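RNA-dependent RNA Polymerase (Bombyx mori cytoplasmic polyhedrosis virus, PDB 6TZ0) catalyses RNA-templated RNA synthesis, making plus strands in transcription and the complementary minus strands in genome replication inside the double-stranded RNA virus particle. Local coordinates at residues N540-S545 with A713-N718; A905-D910 with A1004-Y1009; A50-Y55 with N164-T169; L112-E117 with K124-L129. All blocks are in the same frame, centred on the assembly; numbering follows the deposited sequence.

Contact 1: N540-S545 with A713-N718; sequences NVLLSS and AELSQN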
loop_
_atom_site.group_PDB
_atom_site.type_symbol
_atom_site.label_atom_id
_atom_site.label_comp_id
_atom_site.label_asym_id
_atom_site.label_seq_id
_atom_site.Cartn_x
_atom_site.Cartn_y
_atom_site.Cartn_z
ATOM N N ASN A 540 37.606 -7.199 8.048
ATOM C CA ASN A 540 37.100 -7.586 9.372
ATOM C C ASN A 540 35.648 -7.162 9.564
ATOM O O ASN A 540 35.258 -6.644 10.608
ATOM C CB ASN A 540 37.981 -7.045 10.498
ATOM C CG ASN A 540 39.299 -7.771 10.602
ATOM O OD1 ASN A 540 39.359 -8.989 10.480
ATOM N ND2 ASN A 540 40.366 -7.023 10.833
ATOM N N VAL A 541 34.835 -7.407 8.546
ATOM C CA VAL A 541 33.448 -6.970 8.532
ATOM C C VAL A 541 32.548 -8.195 8.387
ATOM O O VAL A 541 32.872 -9.140 7.660
ATOM C CB VAL A 541 33.215 -5.912 7.424
ATOM C CG1 VAL A 541 33.466 -6.458 6.024
ATOM C CG2 VAL A 541 31.849 -5.308 7.524
ATOM N N LEU A 542 31.461 -8.216 9.150
ATOM C CA LEU A 542 30.474 -9.283 9.094
ATOM C C LEU A 542 29.161 -8.710 8.588
ATOM O O LEU A 542 28.589 -7.813 9.214
ATOM C CB LEU A 542 30.273 -9.934 10.456
ATOM C CG LEU A 542 29.255 -11.070 10.415
ATOM C CD1 LEU A 542 29.749 -12.178 9.519
ATOM C CD2 LEU A 542 28.960 -11.603 11.792
ATOM N N LEU A 543 28.689 -9.229 7.468
ATOM C CA LEU A 543 27.483 -8.745 6.823
ATOM C C LEU A 543 26.307 -9.603 7.264
ATOM O O LEU A 543 26.455 -10.811 7.464
ATOM C CB LEU A 543 27.655 -8.792 5.308
ATOM C CG LEU A 543 28.848 -7.961 4.831
ATOM C CD1 LEU A 543 29.124 -8.173 3.370
ATOM C CD2 LEU A 543 28.639 -6.487 5.103
ATOM N N SER A 544 25.144 -8.981 7.436
ATOM C CA SER A 544 23.964 -9.702 7.906
ATOM C C SER A 544 22.732 -9.195 7.171
ATOM O O SER A 544 22.255 -8.091 7.442
ATOM C CB SER A 544 23.790 -9.553 9.416
ATOM O OG SER A 544 22.643 -10.246 9.868
ATOM N N SER A 545 22.220 -10.005 6.248
ATOM C CA SER A 545 20.938 -9.742 5.599
ATOM C C SER A 545 19.856 -10.576 6.278
ATOM O O SER A 545 19.290 -11.499 5.702
ATOM C CB SER A 545 21.018 -10.051 4.109
ATOM O OG SER A 545 21.978 -9.244 3.468
ATOM N N ALA A 713 18.695 -16.529 9.308
ATOM C CA ALA A 713 19.922 -15.752 9.442
ATOM C C ALA A 713 20.869 -16.102 8.304
ATOM O O ALA A 713 21.655 -17.044 8.408
ATOM C CB ALA A 713 20.576 -16.012 10.795
ATOM N N GLU A 714 20.810 -15.338 7.224
ATOM C CA GLU A 714 21.819 -15.428 6.177
ATOM C C GLU A 714 22.833 -14.314 6.430
ATOM O O GLU A 714 22.594 -13.137 6.144
ATOM C CB GLU A 714 21.197 -15.422 4.775
ATOM C CG GLU A 714 20.225 -14.308 4.416
ATOM C CD GLU A 714 19.641 -14.472 3.028
ATOM O OE1 GLU A 714 19.957 -15.483 2.366
ATOM O OE2 GLU A 714 18.872 -13.588 2.597
ATOM N N LEU A 715 23.955 -14.692 7.023
ATOM C CA LEU A 715 24.996 -13.758 7.409
ATOM C C LEU A 715 26.311 -14.213 6.800
ATOM O O LEU A 715 26.683 -15.383 6.907
ATOM C CB LEU A 715 25.079 -13.619 8.937
ATOM C CG LEU A 715 25.546 -14.698 9.910
ATOM C CD1 LEU A 715 25.858 -14.051 11.227
ATOM C CD2 LEU A 715 24.499 -15.776 10.117
ATOM N N SER A 716 26.993 -13.288 6.138
ATOM C CA SER A 716 28.119 -13.604 5.281
ATOM C C SER A 716 29.277 -12.668 5.570
ATOM O O SER A 716 29.136 -11.640 6.233
ATOM C CB SER A 716 27.738 -13.498 3.801
ATOM O OG SER A 716 27.415 -12.168 3.455
ATOM N N GLN A 717 30.435 -13.043 5.051
ATOM C CA GLN A 717 31.603 -12.183 5.081
ATOM C C GLN A 717 31.674 -11.276 3.862
ATOM O O GLN A 717 32.193 -10.159 3.957
ATOM C CB GLN A 717 32.862 -13.051 5.208
ATOM C CG GLN A 717 34.185 -12.316 5.184
ATOM C CD GLN A 717 35.348 -13.178 5.613
ATOM O OE1 GLN A 717 35.163 -14.296 6.084
ATOM N NE2 GLN A 717 36.563 -12.670 5.424
ATOM N N ASN A 718 31.104 -11.689 2.731
ATOM C CA ASN A 718 31.361 -10.937 1.513
ATOM C C ASN A 718 30.142 -10.781 0.607
ATOM O O ASN A 718 30.302 -10.594 -0.599
ATOM C CB ASN A 718 32.522 -11.575 0.752
ATOM C CG ASN A 718 32.355 -13.062 0.564
ATOM O OD1 ASN A 718 31.304 -13.626 0.857
ATOM N ND2 ASN A 718 33.411 -13.716 0.108
#
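Ser716 O receives the N-H of Leu543 at 2.7 Å, joining strand 541-548 to edge strand 711-716 in the antiparallel palm sheet of the polymerase. Ser716 N returns a bond of 2.9 Å to Leu543 O, which completes the hydrogen-bonded pair of these two residues. Ser544 and Leu715 follow as the non-hydrogen-bonded pair, and Ser545 N reaches Glu714 O at 3.2 Å. The side chains divide between the two faces. Leu715 CD1 meets Leu542 CD2 at 4.0 Å as the leucines slant across one another, while Leu543, on the face of Ser716, places CD1 3.7 Å from the backbone Gln717 O. Strand 682-687 flanks strand 541-548 on its other edge and touches Leu543 through Ile685. Asp547, which binds magnesium in another structure of this polymerase, lies further along strand 541-548, its side chain about 5 Å from that of Glu714, so the pairing borders the catalytic site. Glu714 stretches out beyond CG, and that CG lies beside Ser545 O; Ser545 OG turns instead to the backbone N of Val721, with which it hydrogen-bonds.

Contact 2: A905-D910 with A1004-Y1009; sequences ALLLID and AKTRDY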
loop_
_atom_site.group_PDB
_atom_site.type_symbol
_atom_site.label_atom_id
_atom_site.label_comp_id
_atom_site.label_asym_id
_atom_site.label_seq_id
_atom_site.Cartn_x
_atom_site.Cartn_y
_atom_site.Cartn_z
ATOM N N ALA A 905 6.100 7.162 -41.834
ATOM C CA ALA A 905 6.058 7.217 -40.377
ATOM C C ALA A 905 5.841 8.640 -39.881
ATOM O O ALA A 905 5.078 8.866 -38.934
ATOM C CB ALA A 905 7.350 6.646 -39.802
ATOM N N LEU A 906 6.481 9.615 -40.528
ATOM C CA LEU A 906 6.304 11.003 -40.118
ATOM C C LEU A 906 4.934 11.538 -40.515
ATOM O O LEU A 906 4.341 12.318 -39.765
ATOM C CB LEU A 906 7.423 11.860 -40.696
ATOM C CG LEU A 906 8.763 11.516 -40.041
ATOM C CD1 LEU A 906 9.914 12.215 -40.723
ATOM C CD2 LEU A 906 8.724 11.871 -38.565
ATOM N N LEU A 907 4.403 11.100 -41.659
ATOM C CA LEU A 907 3.033 11.422 -42.039
ATOM C C LEU A 907 2.028 10.806 -41.074
ATOM O O LEU A 907 1.019 11.432 -40.737
ATOM C CB LEU A 907 2.800 10.945 -43.473
ATOM C CG LEU A 907 1.535 11.193 -44.289
ATOM C CD1 LEU A 907 1.937 11.414 -45.720
ATOM C CD2 LEU A 907 0.654 9.970 -44.226
ATOM N N LEU A 908 2.308 9.591 -40.601
ATOM C CA LEU A 908 1.436 8.928 -39.638
ATOM C C LEU A 908 1.442 9.639 -38.291
ATOM O O LEU A 908 0.381 9.845 -37.692
ATOM C CB LEU A 908 1.864 7.466 -39.498
ATOM C CG LEU A 908 1.148 6.494 -38.566
ATOM C CD1 LEU A 908 1.093 5.143 -39.223
ATOM C CD2 LEU A 908 1.928 6.370 -37.272
ATOM N N ILE A 909 2.623 10.013 -37.792
ATOM C CA ILE A 909 2.676 10.718 -36.514
ATOM C C ILE A 909 2.182 12.158 -36.656
ATOM O O ILE A 909 1.719 12.753 -35.676
ATOM C CB ILE A 909 4.099 10.621 -35.916
ATOM C CG1 ILE A 909 4.103 10.997 -34.435
ATOM C CG2 ILE A 909 5.077 11.509 -36.644
ATOM C CD1 ILE A 909 3.260 10.088 -33.585
ATOM N N ASP A 910 2.199 12.713 -37.871
ATOM C CA ASP A 910 1.647 14.040 -38.103
ATOM C C ASP A 910 0.124 14.015 -38.136
ATOM O O ASP A 910 -0.526 14.906 -37.579
ATOM C CB ASP A 910 2.200 14.596 -39.417
ATOM C CG ASP A 910 1.987 16.089 -39.571
ATOM O OD1 ASP A 910 1.473 16.740 -38.637
ATOM O OD2 ASP A 910 2.330 16.618 -40.650
ATOM N N ALA A 1004 -5.163 16.196 -48.248
ATOM C CA ALA A 1004 -4.286 17.350 -48.406
ATOM C C ALA A 1004 -2.825 17.002 -48.136
ATOM O O ALA A 1004 -1.939 17.424 -48.886
ATOM C CB ALA A 1004 -4.746 18.481 -47.489
ATOM N N LYS A 1005 -2.548 16.231 -47.087
ATOM C CA LYS A 1005 -1.179 15.973 -46.668
ATOM C C LYS A 1005 -0.515 14.822 -47.412
ATOM O O LYS A 1005 0.646 14.519 -47.127
ATOM C CB LYS A 1005 -1.138 15.691 -45.161
ATOM C CG LYS A 1005 -1.594 16.846 -44.288
ATOM C CD LYS A 1005 -0.604 17.996 -44.347
ATOM C CE LYS A 1005 -1.049 19.166 -43.484
ATOM N NZ LYS A 1005 -0.985 18.843 -42.031
ATOM N N THR A 1006 -1.200 14.170 -48.352
ATOM C CA THR A 1006 -0.636 13.003 -49.023
ATOM C C THR A 1006 -0.471 13.211 -50.523
ATOM O O THR A 1006 -0.482 12.247 -51.289
ATOM C CB THR A 1006 -1.483 11.758 -48.763
ATOM O OG1 THR A 1006 -2.833 11.997 -49.178
ATOM C CG2 THR A 1006 -1.453 11.377 -47.291
ATOM N N ARG A 1007 -0.305 14.456 -50.967
ATOM C CA ARG A 1007 -0.037 14.680 -52.383
ATOM C C ARG A 1007 1.440 14.475 -52.701
ATOM O O ARG A 1007 1.804 13.572 -53.460
ATOM C CB ARG A 1007 -0.496 16.080 -52.793
ATOM C CG ARG A 1007 -2.001 16.248 -52.767
ATOM C CD ARG A 1007 -2.406 17.649 -53.169
ATOM N NE ARG A 1007 -2.035 17.946 -54.548
ATOM C CZ ARG A 1007 -2.791 17.665 -55.605
ATOM N NH1 ARG A 1007 -2.375 17.975 -56.822
ATOM N NH2 ARG A 1007 -3.967 17.075 -55.444
ATOM N N ASP A 1008 2.305 15.300 -52.117
ATOM C CA ASP A 1008 3.747 15.122 -52.210
ATOM C C ASP A 1008 4.366 14.788 -50.863
ATOM O O ASP A 1008 5.066 13.777 -50.739
ATOM C CB ASP A 1008 4.409 16.384 -52.780
ATOM C CG ASP A 1008 4.069 16.612 -54.238
ATOM O OD1 ASP A 1008 3.813 15.622 -54.954
ATOM O OD2 ASP A 1008 4.061 17.782 -54.672
ATOM N N TYR A 1009 4.094 15.623 -49.856
ATOM C CA TYR A 1009 4.525 15.462 -48.465
ATOM C C TYR A 1009 6.051 15.385 -48.360
ATOM O O TYR A 1009 6.648 14.328 -48.146
ATOM C CB TYR A 1009 3.862 14.260 -47.782
ATOM C CG TYR A 1009 4.067 14.285 -46.284
ATOM C CD1 TYR A 1009 3.358 15.177 -45.493
ATOM C CD2 TYR A 1009 4.977 13.440 -45.663
ATOM C CE1 TYR A 1009 3.539 15.220 -44.129
ATOM C CE2 TYR A 1009 5.171 13.483 -44.300
ATOM C CZ TYR A 1009 4.447 14.375 -43.539
ATOM O OH TYR A 1009 4.619 14.428 -42.177
#
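Within 905-910, Leu906 is the first to come up to Tyr1009: its carbonyl O, bonded to Asp910 N, lies 3.2 Å from the phenol OH, while the leucine side chain leads off to Met839 and Ile1011. Leu907 bears most of the contact. With CG anti to the backbone N (chi1 -175°), it reaches over one face of the Tyr1009 ring and sets CD1 3.8 Å from the ring centroid, 21° off the normal, in a CH-pi contact. Nearer the phenol end, Leu907 CB rests 3.6 Å from Tyr1009 CE2. Leu907 CD1 also fits against the loop beside the ring, 3.6 Å from Lys1005 O and 3.7 Å from Thr1006 CG2. Helix 902-911 is thus packed against the loop that leaves helix 996-1004, within the C-terminal region, which probably corresponds to the bracelet domain of reovirus polymerases. Thr1006 gives its methyl to this junction, whereas its OG1 hydrogen-bonds back to Ile1002 O. One turn on, Asp910 addresses the rim of the tyrosine: OD2 lies in the ring plane, 3.5 Å from Tyr1009 OH, with the carboxylate turned 43° against the ring. Lys1005 NZ approaches that OD2 to 4.2 Å, too far for a salt bridge, though the opposite charges may still attract.

Contact 3: A50-Y55 with N164-T169; sequences ALISDY and NYPLRT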
loop_
_atom_site.group_PDB
_atom_site.type_symbol
_atom_site.label_atom_id
_atom_site.label_comp_id
_atom_site.label_asym_id
_atom_site.label_seq_id
_atom_site.Cartn_x
_atom_site.Cartn_y
_atom_site.Cartn_z
ATOM N N ALA A 50 14.628 -30.493 -37.585
ATOM C CA ALA A 50 14.797 -31.836 -37.053
ATOM C C ALA A 50 14.840 -31.807 -35.533
ATOM O O ALA A 50 15.430 -30.906 -34.933
ATOM C CB ALA A 50 16.074 -32.475 -37.598
ATOM N N LEU A 51 14.224 -32.807 -34.914
ATOM C CA LEU A 51 14.143 -32.890 -33.464
ATOM C C LEU A 51 15.447 -33.451 -32.911
ATOM O O LEU A 51 15.786 -34.611 -33.165
ATOM C CB LEU A 51 12.964 -33.763 -33.043
ATOM C CG LEU A 51 11.588 -33.221 -33.424
ATOM C CD1 LEU A 51 10.504 -34.222 -33.081
ATOM C CD2 LEU A 51 11.329 -31.894 -32.742
ATOM N N ILE A 52 16.165 -32.639 -32.153
ATOM C CA ILE A 52 17.397 -33.075 -31.507
ATOM C C ILE A 52 17.080 -33.585 -30.111
ATOM O O ILE A 52 16.173 -33.086 -29.435
ATOM C CB ILE A 52 18.439 -31.939 -31.481
ATOM C CG1 ILE A 52 17.892 -30.696 -30.786
ATOM C CG2 ILE A 52 18.895 -31.603 -32.892
ATOM C CD1 ILE A 52 18.898 -29.619 -30.612
ATOM N N SER A 53 17.804 -34.618 -29.691
ATOM C CA SER A 53 17.624 -35.200 -28.372
ATOM C C SER A 53 18.845 -34.975 -27.491
ATOM O O SER A 53 18.734 -34.340 -26.443
ATOM C CB SER A 53 17.316 -36.697 -28.496
ATOM O OG SER A 53 18.424 -37.402 -29.019
ATOM N N ASP A 54 20.015 -35.446 -27.905
ATOM C CA ASP A 54 21.251 -35.144 -27.205
ATOM C C ASP A 54 21.869 -33.880 -27.776
ATOM O O ASP A 54 21.661 -33.539 -28.942
ATOM C CB ASP A 54 22.245 -36.301 -27.309
ATOM C CG ASP A 54 21.859 -37.481 -26.443
ATOM O OD1 ASP A 54 21.234 -37.266 -25.386
ATOM O OD2 ASP A 54 22.181 -38.625 -26.817
ATOM N N TYR A 55 22.637 -33.185 -26.945
ATOM C CA TYR A 55 23.200 -31.916 -27.364
ATOM C C TYR A 55 24.443 -31.629 -26.539
ATOM O O TYR A 55 24.576 -32.098 -25.407
ATOM C CB TYR A 55 22.175 -30.797 -27.211
ATOM C CG TYR A 55 22.531 -29.513 -27.902
ATOM C CD1 TYR A 55 22.350 -29.370 -29.266
ATOM C CD2 TYR A 55 23.038 -28.442 -27.194
ATOM C CE1 TYR A 55 22.668 -28.193 -29.907
ATOM C CE2 TYR A 55 23.366 -27.262 -27.822
ATOM C CZ TYR A 55 23.178 -27.143 -29.177
ATOM O OH TYR A 55 23.495 -25.969 -29.811
ATOM N N ASN A 164 18.574 -24.731 -35.981
ATOM C CA ASN A 164 18.750 -25.929 -35.169
ATOM C C ASN A 164 19.334 -25.566 -33.806
ATOM O O ASN A 164 20.536 -25.716 -33.571
ATOM C CB ASN A 164 19.599 -26.975 -35.900
ATOM C CG ASN A 164 20.855 -26.396 -36.515
ATOM O OD1 ASN A 164 21.142 -25.210 -36.369
ATOM N ND2 ASN A 164 21.614 -27.238 -37.204
ATOM N N TYR A 165 18.467 -25.110 -32.910
ATOM C CA TYR A 165 18.787 -24.919 -31.503
ATOM C C TYR A 165 17.638 -25.510 -30.690
ATOM O O TYR A 165 16.508 -25.585 -31.185
ATOM C CB TYR A 165 19.036 -23.428 -31.183
ATOM C CG TYR A 165 17.932 -22.474 -31.546
ATOM C CD1 TYR A 165 16.910 -22.187 -30.654
ATOM C CD2 TYR A 165 17.928 -21.839 -32.773
ATOM C CE1 TYR A 165 15.911 -21.315 -30.989
ATOM C CE2 TYR A 165 16.937 -20.970 -33.112
ATOM C CZ TYR A 165 15.929 -20.709 -32.219
ATOM O OH TYR A 165 14.925 -19.842 -32.564
ATOM N N PRO A 166 17.906 -25.988 -29.458
ATOM C CA PRO A 166 16.933 -26.879 -28.783
ATOM C C PRO A 166 15.586 -26.272 -28.425
ATOM O O PRO A 166 14.631 -27.019 -28.157
ATOM C CB PRO A 166 17.683 -27.294 -27.515
ATOM C CG PRO A 166 19.090 -27.141 -27.841
ATOM C CD PRO A 166 19.191 -25.976 -28.734
ATOM N N LEU A 167 15.471 -24.946 -28.412
ATOM C CA LEU A 167 14.203 -24.339 -28.032
ATOM C C LEU A 167 13.158 -24.534 -29.126
ATOM O O LEU A 167 11.957 -24.583 -28.841
ATOM C CB LEU A 167 14.407 -22.860 -27.701
ATOM C CG LEU A 167 13.233 -22.121 -27.046
ATOM C CD1 LEU A 167 12.901 -22.735 -25.699
ATOM C CD2 LEU A 167 13.521 -20.646 -26.889
ATOM N N ARG A 168 13.600 -24.718 -30.377
ATOM C CA ARG A 168 12.672 -25.069 -31.447
ATOM C C ARG A 168 12.077 -26.455 -31.233
ATOM O O ARG A 168 10.877 -26.662 -31.450
ATOM C CB ARG A 168 13.365 -25.015 -32.809
ATOM C CG ARG A 168 13.939 -23.675 -33.171
ATOM C CD ARG A 168 12.874 -22.611 -33.200
ATOM N NE ARG A 168 11.856 -22.801 -34.225
ATOM C CZ ARG A 168 11.920 -22.291 -35.449
ATOM N NH1 ARG A 168 12.960 -21.557 -35.808
ATOM N NH2 ARG A 168 10.939 -22.507 -36.309
ATOM N N THR A 169 12.897 -27.413 -30.798
ATOM C CA THR A 169 12.381 -28.749 -30.537
ATOM C C THR A 169 11.493 -28.770 -29.307
ATOM O O THR A 169 10.533 -29.540 -29.270
ATOM C CB THR A 169 13.517 -29.748 -30.373
ATOM O OG1 THR A 169 14.260 -29.429 -29.194
ATOM C CG2 THR A 169 14.432 -29.669 -31.565
#
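Ile52 meets both Pro166 and Thr169 in the first turn of helix 166-175, and its conformation shows how one arm of a side chain can serve two neighbours, CG1 at Thr169 and CD1 at Pro166. CG1 sits between the backbone N and the carbonyl carbon (chi1 57°), which lays it across the methyl of Thr169 at nearly a right angle, Ile52 CG1 to Thr169 CG2 being 3.7 Å. The chain then runs on extended, bringing CD1 to 3.7 Å from Pro166 CG. Pro166 has a second partner in Tyr55: Pro166 CG stands 4.0 Å from the centroid of the Tyr55 ring, only 3° from its normal, so the pyrrolidine edge points at the middle of one aromatic face in a CH-pi contact. Thr169 divides its two branches by polarity. Its hydroxyl donates to Pro166 O (OG1 to O 2.6 Å), a bond back along the helical turn that is consistent with chi1 of 66°. The methyl faces the incoming chain, where CG2 lies 3.5 Å from Ile52 N and 3.7 Å from Ala50 O. Leu51 passes Thr169 in the reverse direction, its CD2 3.9 Å from Thr169 CB, and continues along the helix to Lys172 and Leu173. Next to Pro166 in the chain, the Tyr165 ring packs a face on Arg168 CG, and Asp157 of helix 145-160 binds both the Tyr165 hydroxyl and the Arg168 guanidinium. The entrance to the 54-58/64-68 hairpin is thus laid on helix 166-175, while His224, Val225 and Ile228 of helix 224-237 pack on Tyr55.

Contact 4: L112-E117 with K124-L129; sequences LTNTYE and KLHAAL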
loop_
_atom_site.group_PDB
_atom_site.type_symbol
_atom_site.label_atom_id
_atom_site.label_comp_id
_atom_site.label_asym_id
_atom_site.label_seq_id
_atom_site.Cartn_x
_atom_site.Cartn_y
_atom_site.Cartn_z
ATOM N N LEU A 112 -12.249 -31.457 -16.875
ATOM C CA LEU A 112 -12.958 -30.669 -15.875
ATOM C C LEU A 112 -14.378 -30.426 -16.370
ATOM O O LEU A 112 -14.585 -29.732 -17.369
ATOM C CB LEU A 112 -12.222 -29.359 -15.612
ATOM C CG LEU A 112 -12.779 -28.467 -14.508
ATOM C CD1 LEU A 112 -12.746 -29.189 -13.184
ATOM C CD2 LEU A 112 -11.982 -27.188 -14.431
ATOM N N THR A 113 -15.353 -31.005 -15.674
ATOM C CA THR A 113 -16.741 -31.022 -16.115
ATOM C C THR A 113 -17.638 -30.434 -15.038
ATOM O O THR A 113 -17.742 -30.991 -13.940
ATOM C CB THR A 113 -17.200 -32.449 -16.431
ATOM O OG1 THR A 113 -17.082 -33.257 -15.254
ATOM C CG2 THR A 113 -16.373 -33.062 -17.556
ATOM N N ASN A 114 -18.300 -29.325 -15.359
ATOM C CA ASN A 114 -19.283 -28.714 -14.466
ATOM C C ASN A 114 -20.629 -29.358 -14.768
ATOM O O ASN A 114 -21.443 -28.824 -15.521
ATOM C CB ASN A 114 -19.328 -27.203 -14.654
ATOM C CG ASN A 114 -19.874 -26.469 -13.437
ATOM O OD1 ASN A 114 -19.807 -25.244 -13.370
ATOM N ND2 ASN A 114 -20.377 -27.212 -12.459
ATOM N N THR A 115 -20.867 -30.519 -14.171
ATOM C CA THR A 115 -22.108 -31.254 -14.366
ATOM C C THR A 115 -23.126 -30.993 -13.269
ATOM O O THR A 115 -24.093 -31.749 -13.150
ATOM C CB THR A 115 -21.830 -32.756 -14.442
ATOM O OG1 THR A 115 -21.273 -33.200 -13.200
ATOM C CG2 THR A 115 -20.853 -33.060 -15.566
ATOM N N TYR A 116 -22.932 -29.954 -12.469
ATOM C CA TYR A 116 -23.783 -29.706 -11.318
ATOM C C TYR A 116 -24.905 -28.730 -11.652
ATOM O O TYR A 116 -24.811 -27.917 -12.574
ATOM C CB TYR A 116 -22.956 -29.169 -10.157
ATOM C CG TYR A 116 -22.007 -30.178 -9.563
ATOM C CD1 TYR A 116 -22.455 -31.116 -8.645
ATOM C CD2 TYR A 116 -20.661 -30.184 -9.906
ATOM C CE1 TYR A 116 -21.597 -32.036 -8.090
ATOM C CE2 TYR A 116 -19.795 -31.106 -9.359
ATOM C CZ TYR A 116 -20.270 -32.028 -8.451
ATOM O OH TYR A 116 -19.410 -32.946 -7.900
ATOM N N GLU A 117 -25.985 -28.843 -10.887
ATOM C CA GLU A 117 -27.100 -27.916 -10.980
ATOM C C GLU A 117 -26.654 -26.533 -10.513
ATOM O O GLU A 117 -25.839 -26.434 -9.599
ATOM C CB GLU A 117 -28.246 -28.428 -10.108
ATOM C CG GLU A 117 -29.544 -27.657 -10.180
ATOM C CD GLU A 117 -30.600 -28.254 -9.282
ATOM O OE1 GLU A 117 -30.283 -29.231 -8.574
ATOM O OE2 GLU A 117 -31.745 -27.753 -9.284
ATOM N N LYS A 124 -20.611 -23.508 -8.065
ATOM C CA LYS A 124 -19.758 -22.338 -7.868
ATOM C C LYS A 124 -18.286 -22.724 -7.878
ATOM O O LYS A 124 -17.457 -22.023 -8.468
ATOM C CB LYS A 124 -20.094 -21.661 -6.542
ATOM C CG LYS A 124 -21.520 -21.220 -6.373
ATOM C CD LYS A 124 -21.860 -20.035 -7.223
ATOM C CE LYS A 124 -23.309 -19.665 -7.003
ATOM N NZ LYS A 124 -23.531 -19.231 -5.599
ATOM N N LEU A 125 -17.962 -23.862 -7.260
ATOM C CA LEU A 125 -16.582 -24.330 -7.193
ATOM C C LEU A 125 -16.039 -24.685 -8.572
ATOM O O LEU A 125 -14.921 -24.292 -8.921
ATOM C CB LEU A 125 -16.507 -25.523 -6.244
ATOM C CG LEU A 125 -15.181 -26.143 -5.815
ATOM C CD1 LEU A 125 -15.329 -26.598 -4.405
ATOM C CD2 LEU A 125 -14.855 -27.345 -6.659
ATOM N N HIS A 126 -16.819 -25.401 -9.382
ATOM C CA HIS A 126 -16.335 -25.757 -10.711
ATOM C C HIS A 126 -16.371 -24.587 -11.686
ATOM O O HIS A 126 -15.541 -24.539 -12.600
ATOM C CB HIS A 126 -17.115 -26.954 -11.239
ATOM C CG HIS A 126 -16.724 -28.246 -10.595
ATOM N ND1 HIS A 126 -15.649 -28.993 -11.023
ATOM C CD2 HIS A 126 -17.220 -28.890 -9.513
ATOM C CE1 HIS A 126 -15.529 -30.066 -10.261
ATOM N NE2 HIS A 126 -16.470 -30.026 -9.335
ATOM N N ALA A 127 -17.270 -23.618 -11.493
ATOM C CA ALA A 127 -17.193 -22.392 -12.285
ATOM C C ALA A 127 -15.944 -21.592 -11.943
ATOM O O ALA A 127 -15.298 -21.020 -12.831
ATOM C CB ALA A 127 -18.442 -21.544 -12.068
ATOM N N ALA A 128 -15.559 -21.580 -10.666
ATOM C CA ALA A 128 -14.336 -20.892 -10.278
ATOM C C ALA A 128 -13.091 -21.626 -10.755
ATOM O O ALA A 128 -12.096 -20.984 -11.096
ATOM C CB ALA A 128 -14.294 -20.710 -8.768
ATOM N N LEU A 129 -13.120 -22.958 -10.801
ATOM C CA LEU A 129 -11.967 -23.677 -11.333
ATOM C C LEU A 129 -11.862 -23.534 -12.847
ATOM O O LEU A 129 -10.749 -23.521 -13.391
ATOM C CB LEU A 129 -12.029 -25.143 -10.923
ATOM C CG LEU A 129 -11.822 -25.314 -9.418
ATOM C CD1 LEU A 129 -12.046 -26.734 -9.003
ATOM C CD2 LEU A 129 -10.441 -24.859 -9.006
#
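Between 112-117 and 124-129 the backbones come nearest at Asn114 and His126, CA to CA 5.6 Å, Asn114 being the centre of an inverse gamma turn closed by a weak Thr115 N to Thr113 O bond. His126 projects from the helix into this bend, and residues on both arms of the loop surround it. From one arm Leu112 comes in the plane of the imidazole, at its edge, with CD1 3.6 Å from His126 ND1. The other leucine branch continues over the helix, CD2 lying 4.1 Å from Leu129 CB, and both leucines also touch Tyr81. From the other arm Tyr116 brings CE2 to 3.4 Å from His126 CD2. The two aromatic planes are inclined by 26°, but with centroids 5.3 Å apart the rings are slid so far that they barely overlap. The broad sides of the imidazole are occupied separately: Thr113 O lies over one face, near the rim, and Leu125 CD2 over the opposite one. Asn114 touches His126 and borders Tyr116. Its CG is swung anti to the backbone N (chi1 -157°), which carries the amide in to the helix, ND2 being 3.5 Å from His126 CB. That same ND2 lies at the edge of the Tyr116 ring, in its plane. No hydrogen bond joins the two segments; what is seen between them is van der Waals contact. In the N-terminal region, then, the connection preceding helix 121-134, a chain kinked by an inverse gamma turn, lies back over the His126 side of the helix it is about to enter.

Overall arrangement
From the N terminus, contact 3 opens first, at residues 50-55, and closes at 164-169, bringing the approach to a short hairpin onto helix 166-175. Contact 4 is nested inside that loop, a short reversal joining 112-117 to the helix that follows; its centre is still about 40 Å from that of contact 3. The chain then passes into the polymerase domain, where contact 1 closes a loop of 167 residues and attaches an edge strand to the sheet of the catalytic site. Contact 2 comes last, wholly within the C-terminal region, about 62 Å between centres from contact 1 and across the molecule's centre. No two loops cross; each contact ties its own region.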